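Local atomic coordinates of mariner Mos1 transposase (Drosophila mauritiana, PDB entry 4MDB), a protein that moves the Mos1 transposon by a cut-and-paste mechanism, acting as a homodimeric, metal-dependent DNA nuclease and strand transferase whose catalytic domain is described here. Residues S27-I32 with H207-R212; D164-A169 with D199-R204. The protein carries 1 engineered substitution. One frame throughout, in Å; residues are numbered along the deposited sequence.

Contact 1 of 2, residues S27-I32 with H207-R212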
ATOM      1  N   SER A  27       6.187  17.814   7.209  1.00 14.47           N
ATOM      2  CA  SER A  27       5.260  16.737   6.854  1.00 14.84           C
ATOM      3  C   SER A  27       5.228  16.452   5.384  1.00 14.67           C
ATOM      4  O   SER A  27       5.127  17.379   4.586  1.00 14.62           O
ATOM      5  CB  SER A  27       3.836  17.014   7.328  1.00 15.86           C
ATOM      6  OG  SER A  27       2.992  15.984   6.955  1.00 16.56           O
ATOM      7  N   PHE A  28       5.230  15.166   4.991  1.00 13.41           N
ATOM      8  CA  PHE A  28       5.252  14.736   3.593  1.00 13.27           C
ATOM      9  C   PHE A  28       4.114  13.800   3.313  1.00 12.35           C
ATOM     10  O   PHE A  28       4.002  13.168   2.228  1.00 12.30           O
ATOM     11  CB  PHE A  28       6.560  14.034   3.299  1.00 14.56           C
ATOM     12  CG  PHE A  28       6.881  12.902   4.258  1.00 12.88           C
ATOM     13  CD1 PHE A  28       7.594  13.134   5.462  1.00 13.32           C
ATOM     14  CD2 PHE A  28       6.526  11.625   3.951  1.00 13.14           C
ATOM     15  CE1 PHE A  28       7.928  12.121   6.301  1.00 14.48           C
ATOM     16  CE2 PHE A  28       6.827  10.591   4.846  1.00 12.00           C
ATOM     17  CZ  PHE A  28       7.535  10.827   6.004  1.00 13.26           C
ATOM     18  N   LEU A  29       3.219  13.671   4.264  1.00 14.28           N
ATOM     19  CA  LEU A  29       2.211  12.640   4.148  1.00 12.30           C
ATOM     20  C   LEU A  29       1.228  12.788   2.983  1.00 13.08           C
ATOM     21  O   LEU A  29       0.698  11.794   2.444  1.00 13.28           O
ATOM     22  CB  LEU A  29       1.370  12.596   5.400  1.00 13.43           C
ATOM     23  CG  LEU A  29       2.098  12.385   6.701  1.00 14.01           C
ATOM     24  CD1 LEU A  29       1.043  12.307   7.775  1.00 15.72           C
ATOM     25  CD2 LEU A  29       3.027  11.183   6.730  1.00 13.74           C
ATOM     26  N   HIS A  30       1.013  14.041   2.560  1.00 12.55           N
ATOM     27  CA  HIS A  30       0.139  14.335   1.452  1.00 13.36           C
ATOM     28  C   HIS A  30       0.728  13.945   0.098  1.00 13.20           C
ATOM     29  O   HIS A  30      -0.003  13.933  -0.948  1.00 13.28           O
ATOM     30  CB  HIS A  30      -0.181  15.844   1.452  1.00 14.90           C
ATOM     31  CG  HIS A  30       1.039  16.705   1.316  1.00 16.15           C
ATOM     32  ND1 HIS A  30       1.959  16.844   2.327  1.00 15.07           N
ATOM     33  CD2 HIS A  30       1.478  17.491   0.305  1.00 18.14           C
ATOM     34  CE1 HIS A  30       2.913  17.675   1.940  1.00 17.83           C
ATOM     35  NE2 HIS A  30       2.633  18.080   0.702  1.00 17.79           N
ATOM     36  N   ARG A  31       2.015  13.580   0.063  1.00 12.82           N
ATOM     37  CA  ARG A  31       2.630  13.113  -1.156  1.00 12.72           C
ATOM     38  C   ARG A  31       2.786  11.591  -1.202  1.00 11.44           C
ATOM     39  O   ARG A  31       3.351  11.069  -2.147  1.00 11.61           O
ATOM     40  CB  ARG A  31       3.991  13.791  -1.410  1.00 15.79           C
ATOM     41  CG  ARG A  31       3.810  15.283  -1.400  1.00 17.50           C
ATOM     42  CD  ARG A  31       4.999  16.034  -1.904  1.00 22.93           C
ATOM     43  NE  ARG A  31       6.129  16.085  -0.991  1.00 25.75           N
ATOM     44  CZ  ARG A  31       7.293  15.483  -1.202  1.00 25.22           C
ATOM     45  NH1 ARG A  31       7.504  14.780  -2.293  1.00 21.45           N
ATOM     46  NH2 ARG A  31       8.256  15.637  -0.317  1.00 27.33           N
ATOM     47  N   ILE A  32       2.286  10.853  -0.210  1.00 12.26           N
ATOM     48  CA  ILE A  32       2.463   9.401  -0.184  1.00 11.45           C
ATOM     49  C   ILE A  32       1.402   8.712  -1.044  1.00 11.03           C
ATOM     50  O   ILE A  32       0.186   8.998  -0.967  1.00 13.56           O
ATOM     51  CB  ILE A  32       2.328   8.855   1.267  1.00 12.11           C
ATOM     52  CG1 ILE A  32       3.492   9.332   2.100  1.00 12.57           C
ATOM     53  CG2 ILE A  32       2.255   7.358   1.248  1.00 13.85           C
ATOM     54  CD1 ILE A  32       3.373   8.967   3.554  1.00 13.05           C
ATOM     55  N   HIS A 207      -2.942   9.514   7.454  1.00 16.41           N
ATOM     56  CA  HIS A 207      -2.486  10.394   8.565  1.00 18.41           C
ATOM     57  C   HIS A 207      -2.400   9.707   9.950  1.00 18.03           C
ATOM     58  O   HIS A 207      -1.932  10.324  10.922  1.00 21.69           O
ATOM     59  CB  HIS A 207      -3.328  11.692   8.523  1.00 19.02           C
ATOM     60  CG  HIS A 207      -2.976  12.553   7.346  1.00 18.65           C
ATOM     61  ND1 HIS A 207      -2.160  13.649   7.435  1.00 18.26           N
ATOM     62  CD2 HIS A 207      -3.282  12.438   6.029  1.00 16.86           C
ATOM     63  CE1 HIS A 207      -1.993  14.192   6.255  1.00 19.67           C
ATOM     64  NE2 HIS A 207      -2.663  13.469   5.376  1.00 20.96           N
ATOM     65  N   LYS A 208      -2.744   8.437  10.044  1.00 19.12           N
ATOM     66  CA  LYS A 208      -2.446   7.590  11.170  1.00 18.10           C
ATOM     67  C   LYS A 208      -0.939   7.265  11.257  1.00 17.06           C
ATOM     68  O   LYS A 208      -0.533   6.695  12.243  1.00 16.43           O
ATOM     69  CB  LYS A 208      -3.245   6.259  11.058  1.00 22.28           C
ATOM     70  CG  LYS A 208      -4.576   6.145  11.825  1.00 29.31           C
ATOM     71  CD  LYS A 208      -5.359   5.004  11.192  1.00 30.18           C
ATOM     72  CE  LYS A 208      -6.608   4.527  11.934  1.00 36.54           C
ATOM     73  NZ  LYS A 208      -7.116   3.265  11.276  1.00 33.83           N
ATOM     74  N   LEU A 209      -0.169   7.538  10.207  1.00 16.39           N
ATOM     75  CA  LEU A 209       1.244   7.040  10.147  1.00 15.11           C
ATOM     76  C   LEU A 209       2.085   7.550  11.337  1.00 15.26           C
ATOM     77  O   LEU A 209       2.750   6.779  12.013  1.00 16.63           O
ATOM     78  CB  LEU A 209       1.957   7.301   8.815  1.00 15.24           C
ATOM     79  CG  LEU A 209       1.582   6.334   7.678  1.00 15.12           C
ATOM     80  CD1 LEU A 209       2.001   6.862   6.305  1.00 15.17           C
ATOM     81  CD2 LEU A 209       2.255   4.973   7.942  1.00 15.18           C
ATOM     82  N   PRO A 210       2.055   8.844  11.597  1.00 15.32           N
ATOM     83  CA  PRO A 210       2.952   9.303  12.638  1.00 17.38           C
ATOM     84  C   PRO A 210       2.682   8.777  14.024  1.00 18.35           C
ATOM     85  O   PRO A 210       3.658   8.501  14.752  1.00 15.79           O
ATOM     86  CB  PRO A 210       2.769  10.825  12.611  1.00 18.97           C
ATOM     87  CG  PRO A 210       2.241  11.152  11.294  1.00 17.11           C
ATOM     88  CD  PRO A 210       1.374   9.952  10.947  1.00 15.13           C
ATOM     89  N   GLU A 211       1.411   8.528  14.376  1.00 19.34           N
ATOM     90  CA  GLU A 211       1.047   7.977  15.659  1.00 22.18           C
ATOM     91  C   GLU A 211       1.568   6.514  15.706  1.00 19.54           C
ATOM     92  O   GLU A 211       2.102   6.077  16.749  1.00 19.46           O
ATOM     93  CB  GLU A 211      -0.468   8.056  15.869  1.00 27.33           C
ATOM     94  CG  GLU A 211      -1.034   6.925  16.722  1.00 37.50           C
ATOM     95  CD  GLU A 211      -2.527   7.061  16.970  1.00 45.16           C
ATOM     96  OE1 GLU A 211      -2.886   7.116  18.179  1.00 54.56           O
ATOM     97  OE2 GLU A 211      -3.327   7.084  15.985  1.00 46.05           O
ATOM     98  N   ARG A 212       1.462   5.806  14.586  1.00 16.96           N
ATOM     99  CA  ARG A 212       2.015   4.464  14.473  1.00 16.94           C
ATOM    100  C   ARG A 212       3.534   4.481  14.651  1.00 16.75           C
ATOM    101  O   ARG A 212       4.080   3.723  15.452  1.00 16.78           O
ATOM    102  CB  ARG A 212       1.651   3.845  13.122  1.00 18.51           C
ATOM    103  CG  ARG A 212       0.156   3.783  12.851  1.00 21.99           C
ATOM    104  CD  ARG A 212      -0.245   2.437  12.271  1.00 21.99           C
ATOM    105  NE  ARG A 212      -1.648   2.128  12.527  1.00 27.20           N
ATOM    106  CZ  ARG A 212      -2.079   0.977  13.034  1.00 25.17           C
ATOM    107  NH1 ARG A 212      -1.214   0.021  13.342  1.00 23.14           N
ATOM    108  NH2 ARG A 212      -3.375   0.782  13.235  1.00 27.05           N
TER
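Leu29 lies against the imidazole of His207 and carries most of this contact. Its CB sits over one face of the ring, 4.2 Å from the ring centroid and 27° off the normal, a CH-pi contact. The methyl CD1 of Leu29 comes to the ring at another atom, 3.5 Å from His207 ND1. The two side chains cross obliquely. Leu29 CG stands anti to its own carbonyl carbon (chi1 -57°), and chi2 is extended at -177°. This sends CD1 past the imidazole to Pro210, where it packs 3.9 Å from Pro210 CG. The same methyl therefore touches both the histidine ring and the proline ring.

The branch CD2 of Leu29 turns instead toward Leu209, a looser approach of 4.5 Å to Leu209 CD1. Ile32 completes the apolar group. Its CG1 arm is extended, and it meets Leu209 tip to tip, with CD1 of Ile32 3.7 Å from CD1 of Leu209. Leu209 CD1 thus lies near both Leu29 and Ile32.

The 3-10 segment 29-31 is held by its own backbone. Arg31 N bonds to Phe28 O, and Ile32 N bonds to Leu29 O at 3.2 Å. Tyr23 of helix 6-25 also packs on Leu29 and Pro210. Leu209 is covered further by Pro162 and Tyr165 of helix 162-175. The contact joins the turn that leads into strand 32-42 to helix 209-218 and the junction before it.

The chemistry is apolar packing plus one CH-pi contact. The imidazole presents a face to Leu29, while its NE2 is hydrogen-bonded to Gln79 OE1. That bond probably helps fix the ring's rotation, so the ring meets apolar Leu29, stacks with Trp203 and keeps NE2 satisfied.

Contact 2 of 2, residues D164-A169 with D199-R204. With MG (magnesium ion), chain C; RLT (N-(4-fluorobenzyl)-5-hydroxy-1-methyl-2-(1-methyl-1-{[(5-methyl-1,3,4-oxadiazol-2-yl)carbonyl]amino}ethyl)-6-oxo-1,6-di hydropyrimidine-4-carboxamide), chain B.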
ATOM      1  N   ASP A 164      -2.417  -2.348   4.894  1.00 11.11           N
ATOM      2  CA  ASP A 164      -2.757  -3.432   5.848  1.00 12.89           C
ATOM      3  C   ASP A 164      -3.515  -2.952   7.077  1.00 13.79           C
ATOM      4  O   ASP A 164      -4.596  -3.480   7.356  1.00 14.95           O
ATOM      5  CB  ASP A 164      -1.461  -4.165   6.202  1.00 12.90           C
ATOM      6  CG  ASP A 164      -1.000  -5.043   5.023  1.00 12.50           C
ATOM      7  OD1 ASP A 164      -1.880  -5.723   4.405  1.00 14.49           O
ATOM      8  OD2 ASP A 164       0.159  -5.073   4.683  1.00 15.38           O
ATOM      9  N   TYR A 165      -3.012  -1.979   7.804  1.00 13.90           N
ATOM     10  CA  TYR A 165      -3.713  -1.613   9.045  1.00 12.87           C
ATOM     11  C   TYR A 165      -4.973  -0.795   8.902  1.00 14.81           C
ATOM     12  O   TYR A 165      -5.807  -0.791   9.819  1.00 15.40           O
ATOM     13  CB  TYR A 165      -2.758  -0.866   9.980  1.00 12.92           C
ATOM     14  CG  TYR A 165      -2.319   0.557   9.566  1.00 12.84           C
ATOM     15  CD1 TYR A 165      -3.194   1.629   9.602  1.00 13.09           C
ATOM     16  CD2 TYR A 165      -1.016   0.821   9.163  1.00 12.17           C
ATOM     17  CE1 TYR A 165      -2.815   2.894   9.232  1.00 13.25           C
ATOM     18  CE2 TYR A 165      -0.613   2.084   8.829  1.00 13.04           C
ATOM     19  CZ  TYR A 165      -1.502   3.145   8.839  1.00 13.38           C
ATOM     20  OH  TYR A 165      -1.185   4.467   8.511  1.00 13.41           O
ATOM     21  N   HIS A 166      -5.172  -0.181   7.736  1.00 13.54           N
ATOM     22  CA  HIS A 166      -6.333   0.596   7.435  1.00 14.32           C
ATOM     23  C   HIS A 166      -7.212   0.016   6.342  1.00 13.51           C
ATOM     24  O   HIS A 166      -8.340  -0.348   6.603  1.00 13.54           O
ATOM     25  CB  HIS A 166      -5.937   2.035   7.130  1.00 14.89           C
ATOM     26  CG  HIS A 166      -7.070   2.973   7.100  1.00 15.52           C
ATOM     27  ND1 HIS A 166      -7.680   3.441   8.231  1.00 18.09           N
ATOM     28  CD2 HIS A 166      -7.748   3.522   6.050  1.00 16.34           C
ATOM     29  CE1 HIS A 166      -8.649   4.278   7.905  1.00 18.86           C
ATOM     30  NE2 HIS A 166      -8.748   4.303   6.591  1.00 17.72           N
ATOM     31  N   LEU A 167      -6.729  -0.046   5.116  1.00 12.90           N
ATOM     32  CA  LEU A 167      -7.571  -0.345   3.967  1.00 13.26           C
ATOM     33  C   LEU A 167      -8.077  -1.775   4.001  1.00 13.93           C
ATOM     34  O   LEU A 167      -9.319  -2.006   3.975  1.00 14.58           O
ATOM     35  CB  LEU A 167      -6.805  -0.071   2.665  1.00 13.82           C
ATOM     36  CG  LEU A 167      -7.665  -0.342   1.415  1.00 14.93           C
ATOM     37  CD1 LEU A 167      -8.709   0.730   1.302  1.00 16.88           C
ATOM     38  CD2 LEU A 167      -6.812  -0.310   0.173  1.00 15.59           C
ATOM     39  N   PHE A 168      -7.174  -2.725   4.072  1.00 13.25           N
ATOM     40  CA  PHE A 168      -7.534  -4.181   4.050  1.00 12.79           C
ATOM     41  C   PHE A 168      -8.142  -4.596   5.395  1.00 14.77           C
ATOM     42  O   PHE A 168      -8.958  -5.501   5.411  1.00 17.12           O
ATOM     43  CB  PHE A 168      -6.345  -5.021   3.768  1.00 12.89           C
ATOM     44  CG  PHE A 168      -5.791  -4.905   2.354  1.00 12.00           C
ATOM     45  CD1 PHE A 168      -6.588  -4.453   1.238  1.00 14.70           C
ATOM     46  CD2 PHE A 168      -4.497  -5.198   2.128  1.00 13.60           C
ATOM     47  CE1 PHE A 168      -6.036  -4.373   0.001  1.00 14.92           C
ATOM     48  CE2 PHE A 168      -3.932  -5.095   0.886  1.00 12.58           C
ATOM     49  CZ  PHE A 168      -4.731  -4.691  -0.220  1.00 13.74           C
ATOM     50  N   ALA A 169      -7.815  -3.939   6.494  1.00 14.35           N
ATOM     51  CA  ALA A 169      -8.445  -4.152   7.819  1.00 15.43           C
ATOM     52  C   ALA A 169      -9.957  -3.904   7.702  1.00 16.65           C
ATOM     53  O   ALA A 169     -10.778  -4.777   8.005  1.00 19.74           O
ATOM     54  CB  ALA A 169      -7.831  -3.237   8.856  1.00 16.09           C
ATOM     55  N   ASP A 199     -13.835  10.566   1.266  1.00 21.77           N
ATOM     56  CA  ASP A 199     -12.461  11.041   1.178  1.00 23.05           C
ATOM     57  C   ASP A 199     -11.795  10.963   2.566  1.00 22.00           C
ATOM     58  O   ASP A 199     -10.612  10.642   2.690  1.00 19.07           O
ATOM     59  CB  ASP A 199     -12.391  12.497   0.620  1.00 24.79           C
ATOM     60  CG  ASP A 199     -12.815  12.618  -0.841  1.00 28.16           C
ATOM     61  OD1 ASP A 199     -12.964  11.624  -1.583  1.00 29.44           O
ATOM     62  OD2 ASP A 199     -12.972  13.775  -1.306  1.00 33.23           O
ATOM     63  N   GLU A 200     -12.559  11.213   3.627  1.00 20.62           N
ATOM     64  CA  GLU A 200     -12.027  11.276   4.977  1.00 22.81           C
ATOM     65  C   GLU A 200     -11.455   9.919   5.457  1.00 17.14           C
ATOM     66  O   GLU A 200     -10.496   9.885   6.229  1.00 19.41           O
ATOM     67  CB  GLU A 200     -13.151  11.750   5.913  1.00 26.55           C
ATOM     68  CG  GLU A 200     -13.626  13.204   5.688  1.00 33.09           C
ATOM     69  CD  GLU A 200     -14.473  13.538   4.379  1.00 35.55           C
ATOM     70  OE1 GLU A 200     -14.422  14.672   3.924  1.00 40.83           O
ATOM     71  OE2 GLU A 200     -15.213  12.737   3.786  1.00 35.58           O
ATOM     72  N   PHE A 201     -12.050   8.818   5.024  1.00 17.73           N
ATOM     73  CA  PHE A 201     -11.562   7.488   5.392  1.00 16.64           C
ATOM     74  C   PHE A 201     -10.146   7.277   4.849  1.00 15.73           C
ATOM     75  O   PHE A 201      -9.292   6.708   5.556  1.00 14.57           O
ATOM     76  CB  PHE A 201     -12.485   6.467   4.739  1.00 15.90           C
ATOM     77  CG  PHE A 201     -11.980   5.065   4.755  1.00 16.11           C
ATOM     78  CD1 PHE A 201     -12.187   4.239   5.847  1.00 19.21           C
ATOM     79  CD2 PHE A 201     -11.248   4.563   3.677  1.00 16.04           C
ATOM     80  CE1 PHE A 201     -11.747   2.924   5.804  1.00 17.78           C
ATOM     81  CE2 PHE A 201     -10.802   3.270   3.660  1.00 18.53           C
ATOM     82  CZ  PHE A 201     -11.007   2.470   4.751  1.00 17.84           C
ATOM     83  N   TYR A 202      -9.906   7.713   3.609  1.00 14.45           N
ATOM     84  CA  TYR A 202      -8.581   7.556   2.982  1.00 14.22           C
ATOM     85  C   TYR A 202      -7.566   8.456   3.656  1.00 14.18           C
ATOM     86  O   TYR A 202      -6.426   8.037   3.988  1.00 14.34           O
ATOM     87  CB  TYR A 202      -8.656   7.795   1.480  1.00 13.06           C
ATOM     88  CG  TYR A 202      -9.480   6.750   0.797  1.00 14.11           C
ATOM     89  CD1 TYR A 202      -8.986   5.472   0.595  1.00 15.81           C
ATOM     90  CD2 TYR A 202     -10.799   7.003   0.386  1.00 14.37           C
ATOM     91  CE1 TYR A 202      -9.722   4.476  -0.012  1.00 15.92           C
ATOM     92  CE2 TYR A 202     -11.523   6.008  -0.257  1.00 14.66           C
ATOM     93  CZ  TYR A 202     -11.008   4.753  -0.464  1.00 15.74           C
ATOM     94  OH  TYR A 202     -11.772   3.759  -1.135  1.00 17.49           O
ATOM     95  N   TRP A 203      -8.006   9.707   3.914  1.00 13.43           N
ATOM     96  CA  TRP A 203      -7.164  10.669   4.601  1.00 14.91           C
ATOM     97  C   TRP A 203      -6.728  10.132   5.992  1.00 12.99           C
ATOM     98  O   TRP A 203      -5.549  10.153   6.300  1.00 13.89           O
ATOM     99  CB  TRP A 203      -7.861  12.022   4.713  1.00 15.24           C
ATOM    100  CG  TRP A 203      -7.036  13.150   5.210  1.00 15.67           C
ATOM    101  CD1 TRP A 203      -6.289  13.997   4.448  1.00 20.07           C
ATOM    102  CD2 TRP A 203      -6.800  13.491   6.534  1.00 17.43           C
ATOM    103  NE1 TRP A 203      -5.614  14.894   5.243  1.00 20.95           N
ATOM    104  CE2 TRP A 203      -5.888  14.584   6.542  1.00 18.03           C
ATOM    105  CE3 TRP A 203      -7.254  12.997   7.730  1.00 16.25           C
ATOM    106  CZ2 TRP A 203      -5.467  15.175   7.720  1.00 21.46           C
ATOM    107  CZ3 TRP A 203      -6.800  13.637   8.945  1.00 20.11           C
ATOM    108  CH2 TRP A 203      -5.924  14.633   8.907  1.00 18.74           C
ATOM    109  N   ARG A 204      -7.666   9.654   6.760  1.00 15.50           N
ATOM    110  CA  ARG A 204      -7.334   9.117   8.088  1.00 16.91           C
ATOM    111  C   ARG A 204      -6.307   7.974   8.027  1.00 17.29           C
ATOM    112  O   ARG A 204      -5.369   7.894   8.838  1.00 17.29           O
ATOM    113  CB  ARG A 204      -8.605   8.710   8.834  1.00 19.31           C
ATOM    114  CG  ARG A 204      -9.453   9.890   9.333  1.00 25.51           C
ATOM    115  CD  ARG A 204     -10.577   9.386  10.272  1.00 30.09           C
ATOM    116  NE  ARG A 204     -11.602   8.711   9.505  1.00 32.55           N
ATOM    117  CZ  ARG A 204     -12.704   9.298   9.029  1.00 43.64           C
ATOM    118  NH1 ARG A 204     -12.955  10.588   9.280  1.00 47.23           N
ATOM    119  NH2 ARG A 204     -13.572   8.577   8.307  1.00 47.06           N
TER
HETATM  120 MG    MG C 402      -0.478  -6.684   3.214  1.00 13.34          MG
HETATM  121  CAA RLT B 401       9.685 -10.160   5.472  1.00 50.49           C
HETATM  122  CAB RLT B 401       0.081  -9.613   6.710  1.00 24.29           C
HETATM  123  CAC RLT B 401       2.671 -10.792   7.833  1.00 27.77           C
HETATM  124  CAD RLT B 401       1.578 -12.568   6.039  1.00 31.69           C
HETATM  125  OAE RLT B 401       3.551  -8.694   1.491  1.00 16.88           O
HETATM  126  OAF RLT B 401       5.094  -9.755   6.374  1.00 44.73           O
HETATM  127  OAG RLT B 401      -0.224  -7.945   4.894  1.00 18.36           O
HETATM  128  OAH RLT B 401       1.344  -7.505   2.777  1.00 18.02           O
HETATM  129  FAI RLT B 401      10.528  -9.029   3.170  1.00 42.41           F
HETATM  130  CAJ RLT B 401       8.211  -8.591   2.760  1.00 36.53           C
HETATM  131  CAK RLT B 401       9.127 -10.730   2.218  1.00 35.20           C
HETATM  132  CAL RLT B 401       6.946  -9.024   2.311  1.00 35.68           C
HETATM  133  CAM RLT B 401       7.874 -11.169   1.768  1.00 35.15           C
HETATM  134  CAN RLT B 401       5.430 -10.850   1.330  1.00 32.82           C
HETATM  135  NAO RLT B 401       8.328 -12.390   4.984  1.00 56.22           N
HETATM  136  NAP RLT B 401       6.941 -12.639   5.162  1.00 58.65           N
HETATM  137  NAQ RLT B 401       3.108 -10.373   4.469  1.00 24.14           N
HETATM  138  NAR RLT B 401       4.483 -10.585   2.420  1.00 28.32           N
HETATM  139  NAS RLT B 401       4.059 -11.827   6.054  1.00 34.50           N
HETATM  140  OAT RLT B 401       7.391 -10.501   5.769  1.00 52.76           O
HETATM  141  CAU RLT B 401       3.714  -9.456   2.406  1.00 25.60           C
HETATM  142  CAV RLT B 401       5.102 -10.951   6.038  1.00 43.29           C
HETATM  143  CAW RLT B 401       8.524 -11.102   5.367  1.00 49.86           C
HETATM  144  CAX RLT B 401       9.313  -9.450   2.717  1.00 38.08           C
HETATM  145  CAY RLT B 401       6.770 -10.331   1.800  1.00 32.73           C
HETATM  146  CAZ RLT B 401       1.680  -8.533   3.568  1.00 19.90           C
HETATM  147  CBA RLT B 401       6.430 -11.462   5.611  1.00 49.40           C
HETATM  148  CBB RLT B 401       2.848  -9.394   3.519  1.00 23.01           C
HETATM  149  CBC RLT B 401       2.292 -10.502   5.547  1.00 23.27           C
HETATM  150  CBD RLT B 401       0.827  -8.637   4.727  1.00 22.31           C
HETATM  151  NBE RLT B 401       1.138  -9.649   5.651  1.00 28.46           N
HETATM  152  CBF RLT B 401       2.722 -11.665   6.580  1.00 29.64           C
HETATM  153  O   HOH W   1      -1.726  -8.010   2.280  1.00 15.01           O
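Phe201 O receives NE2 of His166 at 2.7 Å, the one hydrogen bond between residues 164-169 and 199-204. It is short but bent, with an N-H...O angle of 125°, and is weak for that reason. The other imidazole nitrogen, ND1, is hydrogen-bonded to Lys208 NZ. The ring has a partner at each nitrogen, though the NE2 bond is weak, and this probably limits its rotation. Nearby, Tyr165 OH is hydrogen-bonded to Gly205 O.

NE2 of His166 also lies over the centre of one face of the Phe201 ring, 3.3 Å above its plane. The two rings are oblique, with centroids 4.3 Å apart. In His166, CG is anti to the backbone N (chi1 -167°), which carries the imidazole across to the second helix. Phe201 has the same kind of first torsion, and the two side chains pass alongside, pointing opposite ways.

Leu167 CD1 touches the edge of the Phe201 ring, 4.0 Å from Phe201 CE2. It also packs on Tyr202 CE1. Val75 and Trp77 of strand 69-78 add to the packing round Leu167.

The two helical segments run roughly antiparallel, with 149° between their directions. Two residues before His166, Asp164 grips a magnesium ion with both carboxylate oxygens, OD1 at 2.1 Å and OD2 at 2.3 Å. Raltegravir chelates the same ion through OAG and OAH, a water takes another position, and Asp36 also binds it. This is the last aspartate of the DDD metal site of an RNase H-fold transposase, carried on a helix packed against the sheet.

From the N terminus, helix 6-25 leads to residues 27-32, which lead into the central strand 32-42. Contact 1 closes a loop of 174 residues by bringing 207-212 back to this turn. Contact 2 falls within that long loop and closes a much shorter one, 29 residues that hold the end of helix 162-175 and helix 183-196. Helices 199-207 and 209-218 follow directly on one another, so the two contacts share one C-terminal run. They also touch, at His166 and at Tyr165, where Arg212 packs. Together they tie the C-terminal helices to the metal-binding helix 162-175 and to the entry of the sheet.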